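Monoglyceride lipase (Saccharomyces cerevisiae, PDB 4ZWN) hydrolyses monoacylglycerols, preferably monounsaturated ones, to free fatty acids and glycerol, and also takes part in breaking down fatty acid ethyl esters. Local coordinates at residues E39-Y48 with H115-K126. The protein carries 2 engineered substitutions. Sequence-based numbering, arbitrary orientation.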
# COMPACT_ATOMS: atom_id res chain seq x y z
N GLU A 39 11.26 -1.67 16.21
CA GLU A 39 10.44 -2.33 17.21
C GLU A 39 10.34 -3.82 16.93
O GLU A 39 10.09 -4.23 15.80
CB GLU A 39 9.04 -1.72 17.26
CG GLU A 39 8.10 -2.47 18.17
CD GLU A 39 6.82 -1.71 18.42
OE1 GLU A 39 6.84 -0.46 18.30
OE2 GLU A 39 5.80 -2.36 18.73
N ASN A 40 10.55 -4.62 17.97
CA ASN A 40 10.49 -6.08 17.85
C ASN A 40 9.08 -6.62 18.06
O ASN A 40 8.35 -6.18 18.95
CB ASN A 40 11.44 -6.72 18.86
CG ASN A 40 12.90 -6.49 18.53
OD1 ASN A 40 13.25 -5.63 17.72
ND2 ASN A 40 13.78 -7.28 19.14
N PHE A 41 8.70 -7.57 17.21
CA PHE A 41 7.41 -8.25 17.34
C PHE A 41 7.44 -9.58 16.60
O PHE A 41 7.76 -9.64 15.41
CB PHE A 41 6.28 -7.37 16.80
CG PHE A 41 4.94 -8.06 16.77
CD1 PHE A 41 4.18 -8.16 17.93
CD2 PHE A 41 4.44 -8.60 15.60
CE1 PHE A 41 2.94 -8.79 17.91
CE2 PHE A 41 3.21 -9.24 15.58
CZ PHE A 41 2.46 -9.33 16.74
N ASP A 42 7.09 -10.64 17.33
CA ASP A 42 6.96 -11.99 16.77
C ASP A 42 8.17 -12.40 15.93
O ASP A 42 8.03 -12.87 14.81
CB ASP A 42 5.68 -12.09 15.93
CG ASP A 42 5.28 -13.53 15.66
OD1 ASP A 42 5.67 -14.42 16.45
OD2 ASP A 42 4.57 -13.77 14.66
N GLY A 43 9.36 -12.20 16.49
CA GLY A 43 10.59 -12.67 15.87
C GLY A 43 11.09 -11.84 14.70
O GLY A 43 11.79 -12.35 13.83
N ALA A 44 10.72 -10.56 14.68
CA ALA A 44 11.20 -9.67 13.63
C ALA A 44 11.43 -8.26 14.15
O ALA A 44 10.68 -7.77 15.00
CB ALA A 44 10.23 -9.66 12.46
N LYS A 45 12.47 -7.61 13.66
CA LYS A 45 12.77 -6.23 14.04
C LYS A 45 12.23 -5.28 12.98
O LYS A 45 12.86 -5.04 11.96
CB LYS A 45 14.28 -6.03 14.22
CG LYS A 45 14.64 -4.70 14.86
CD LYS A 45 16.14 -4.49 14.97
CE LYS A 45 16.77 -4.24 13.62
NZ LYS A 45 18.19 -3.80 13.74
N PHE A 46 11.04 -4.74 13.24
CA PHE A 46 10.36 -3.88 12.29
C PHE A 46 10.89 -2.45 12.29
O PHE A 46 10.89 -1.78 13.33
CB PHE A 46 8.86 -3.86 12.57
CG PHE A 46 8.17 -5.17 12.29
CD1 PHE A 46 8.07 -6.14 13.27
CD2 PHE A 46 7.62 -5.42 11.04
CE1 PHE A 46 7.43 -7.34 13.01
CE2 PHE A 46 6.98 -6.62 10.78
CZ PHE A 46 6.89 -7.58 11.76
N GLY A 47 11.35 -1.99 11.13
CA GLY A 47 11.69 -0.59 10.96
C GLY A 47 10.43 0.20 10.64
O GLY A 47 9.64 -0.22 9.79
N TYR A 48 10.23 1.32 11.31
CA TYR A 48 9.02 2.12 11.09
C TYR A 48 9.28 3.61 11.22
O TYR A 48 10.32 4.03 11.73
CB TYR A 48 7.91 1.69 12.06
CG TYR A 48 8.19 2.06 13.50
CD1 TYR A 48 7.69 3.23 14.05
CD2 TYR A 48 8.94 1.22 14.31
CE1 TYR A 48 7.94 3.56 15.37
CE2 TYR A 48 9.19 1.54 15.63
CZ TYR A 48 8.69 2.71 16.15
OH TYR A 48 8.94 3.04 17.46
N HIS A 115 1.36 -14.00 9.05
CA HIS A 115 2.23 -12.93 9.53
C HIS A 115 1.84 -11.57 8.97
O HIS A 115 1.94 -10.56 9.67
CB HIS A 115 3.69 -13.22 9.18
CG HIS A 115 4.33 -14.25 10.05
ND1 HIS A 115 4.36 -15.59 9.71
CD2 HIS A 115 4.95 -14.15 11.24
CE1 HIS A 115 4.98 -16.27 10.66
NE2 HIS A 115 5.35 -15.42 11.60
N VAL A 116 1.41 -11.55 7.71
CA VAL A 116 1.03 -10.31 7.05
C VAL A 116 -0.02 -9.56 7.87
O VAL A 116 0.13 -8.37 8.14
CB VAL A 116 0.49 -10.58 5.63
CG1 VAL A 116 -0.28 -9.38 5.10
CG2 VAL A 116 1.63 -10.95 4.69
N PHE A 117 -1.06 -10.26 8.29
CA PHE A 117 -2.15 -9.63 9.01
C PHE A 117 -1.88 -9.54 10.51
O PHE A 117 -2.29 -8.58 11.15
CB PHE A 117 -3.46 -10.36 8.74
CG PHE A 117 -4.06 -10.02 7.41
CD1 PHE A 117 -4.84 -8.88 7.27
CD2 PHE A 117 -3.83 -10.81 6.30
CE1 PHE A 117 -5.39 -8.55 6.04
CE2 PHE A 117 -4.37 -10.48 5.08
CZ PHE A 117 -5.15 -9.35 4.94
N ASN A 118 -1.18 -10.53 11.06
CA ASN A 118 -0.84 -10.50 12.47
C ASN A 118 0.08 -9.33 12.80
O ASN A 118 -0.09 -8.66 13.82
CB ASN A 118 -0.18 -11.81 12.90
CG ASN A 118 -0.02 -11.92 14.40
OD1 ASN A 118 -0.97 -11.69 15.15
ND2 ASN A 118 1.18 -12.25 14.85
N ASP A 119 1.06 -9.09 11.93
CA ASP A 119 1.93 -7.93 12.08
C ASP A 119 1.13 -6.65 11.93
O ASP A 119 1.35 -5.68 12.65
CB ASP A 119 3.07 -7.95 11.06
CG ASP A 119 4.01 -9.12 11.25
OD1 ASP A 119 4.06 -9.68 12.37
OD2 ASP A 119 4.71 -9.48 10.28
N LEU A 120 0.19 -6.66 10.99
CA LEU A 120 -0.64 -5.49 10.72
C LEU A 120 -1.49 -5.13 11.93
O LEU A 120 -1.58 -3.96 12.29
CB LEU A 120 -1.53 -5.73 9.49
CG LEU A 120 -2.42 -4.56 9.06
CD1 LEU A 120 -1.59 -3.30 8.86
CD2 LEU A 120 -3.17 -4.91 7.80
N GLU A 121 -2.11 -6.13 12.55
CA GLU A 121 -2.94 -5.90 13.72
C GLU A 121 -2.14 -5.25 14.85
O GLU A 121 -2.66 -4.41 15.58
CB GLU A 121 -3.57 -7.21 14.22
CG GLU A 121 -4.53 -7.87 13.25
CD GLU A 121 -5.88 -7.16 13.15
OE1 GLU A 121 -6.05 -6.09 13.77
OE2 GLU A 121 -6.77 -7.69 12.45
N HIS A 122 -0.87 -5.63 14.97
CA HIS A 122 0.00 -5.07 15.99
C HIS A 122 0.20 -3.57 15.81
O HIS A 122 0.16 -2.81 16.79
CB HIS A 122 1.36 -5.76 15.98
CG HIS A 122 2.38 -5.08 16.84
ND1 HIS A 122 2.42 -5.24 18.21
CD2 HIS A 122 3.39 -4.23 16.53
CE1 HIS A 122 3.41 -4.52 18.70
NE2 HIS A 122 4.01 -3.89 17.70
N PHE A 123 0.43 -3.14 14.58
CA PHE A 123 0.71 -1.74 14.29
C PHE A 123 -0.56 -0.91 14.17
O PHE A 123 -0.53 0.31 14.33
CB PHE A 123 1.54 -1.61 13.02
CG PHE A 123 2.96 -2.06 13.19
CD1 PHE A 123 3.89 -1.26 13.83
CD2 PHE A 123 3.37 -3.30 12.71
CE1 PHE A 123 5.20 -1.68 13.99
CE2 PHE A 123 4.67 -3.72 12.86
CZ PHE A 123 5.59 -2.91 13.51
N VAL A 124 -1.67 -1.58 13.89
CA VAL A 124 -2.97 -0.93 13.92
C VAL A 124 -3.29 -0.53 15.36
O VAL A 124 -3.64 0.62 15.63
CB VAL A 124 -4.09 -1.83 13.36
CG1 VAL A 124 -5.46 -1.33 13.81
CG2 VAL A 124 -4.02 -1.90 11.85
N GLU A 125 -3.14 -1.48 16.27
CA GLU A 125 -3.43 -1.24 17.68
C GLU A 125 -2.48 -0.22 18.30
O GLU A 125 -2.87 0.52 19.21
CB GLU A 125 -3.36 -2.55 18.46
CG GLU A 125 -4.44 -3.54 18.07
CD GLU A 125 -4.27 -4.88 18.75
OE1 GLU A 125 -3.24 -5.07 19.43
OE2 GLU A 125 -5.17 -5.74 18.61
N LYS A 126 -1.25 -0.18 17.81
CA LYS A 126 -0.27 0.79 18.27
C LYS A 126 -0.71 2.21 17.93
O LYS A 126 -0.71 3.10 18.78
CB LYS A 126 1.11 0.51 17.66
CG LYS A 126 2.19 1.51 18.03
CD LYS A 126 3.48 1.23 17.25
CE LYS A 126 4.70 1.84 17.93
NZ LYS A 126 4.69 3.33 17.93
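The N-terminal beta-hairpin of an alpha/beta-hydrolase fold, at the edge of the central sheet, meets the helix 113-134 through Glu39, Phe41 and Phe46, which reach His122, Asp119 and Phe123. His122 suits its place because it offers both an N-H donor and a flat face. Its NE2 donates a somewhat bent hydrogen bond to Glu39 OE2 at 2.6 Å; the acceptor lies close to the imidazole plane but is approached from above its own carboxylate plane. The imidazole also forms an offset stack with Phe41, centroids 4.2 Å apart and planes inclined by 22°, while His122 CB sits over the centre of the Phe41 ring. A chi1 of 170° turns the imidazole toward the hairpin, its face on Phe41 and its NE2 end at Glu39. A leucine here would probably leave the Glu39 carboxylate without its N-H donor and Phe41 without its flat stacking partner. Lys126 lays its CE against Glu39 OE1 at 3.2 Å, yet its ammonium group is salt-bridged to Glu130 instead.

Strand 37-41 forms one edge of the mixed sheet and pairs antiparallel with 44-51; the turn joining them has positive phi at Gly43, which glycine adopts easily. Phe41 of one strand and Phe46 of the other both point to the helix. Phe46 offers a face to the edge of Phe123, with centroids 5.2 Å apart and planes at 72°, and Phe123 CZ reaches Phe46 CB at 3.5 Å. Phe123 stacks in addition on Phe94 of the neighbouring strand 89-94, so a flat, apolar side chain suits this buried place. Asp119 divides its carboxylate between two ring edges: OD1 lies in the Phe41 plane, 3.3 Å from CE2, and OD2 lies in that of Phe46, 3.2 Å from CZ. OD2 is salt-bridged to Arg97, which probably offsets the charge of this buried carboxylate and also bonds Asp42 O.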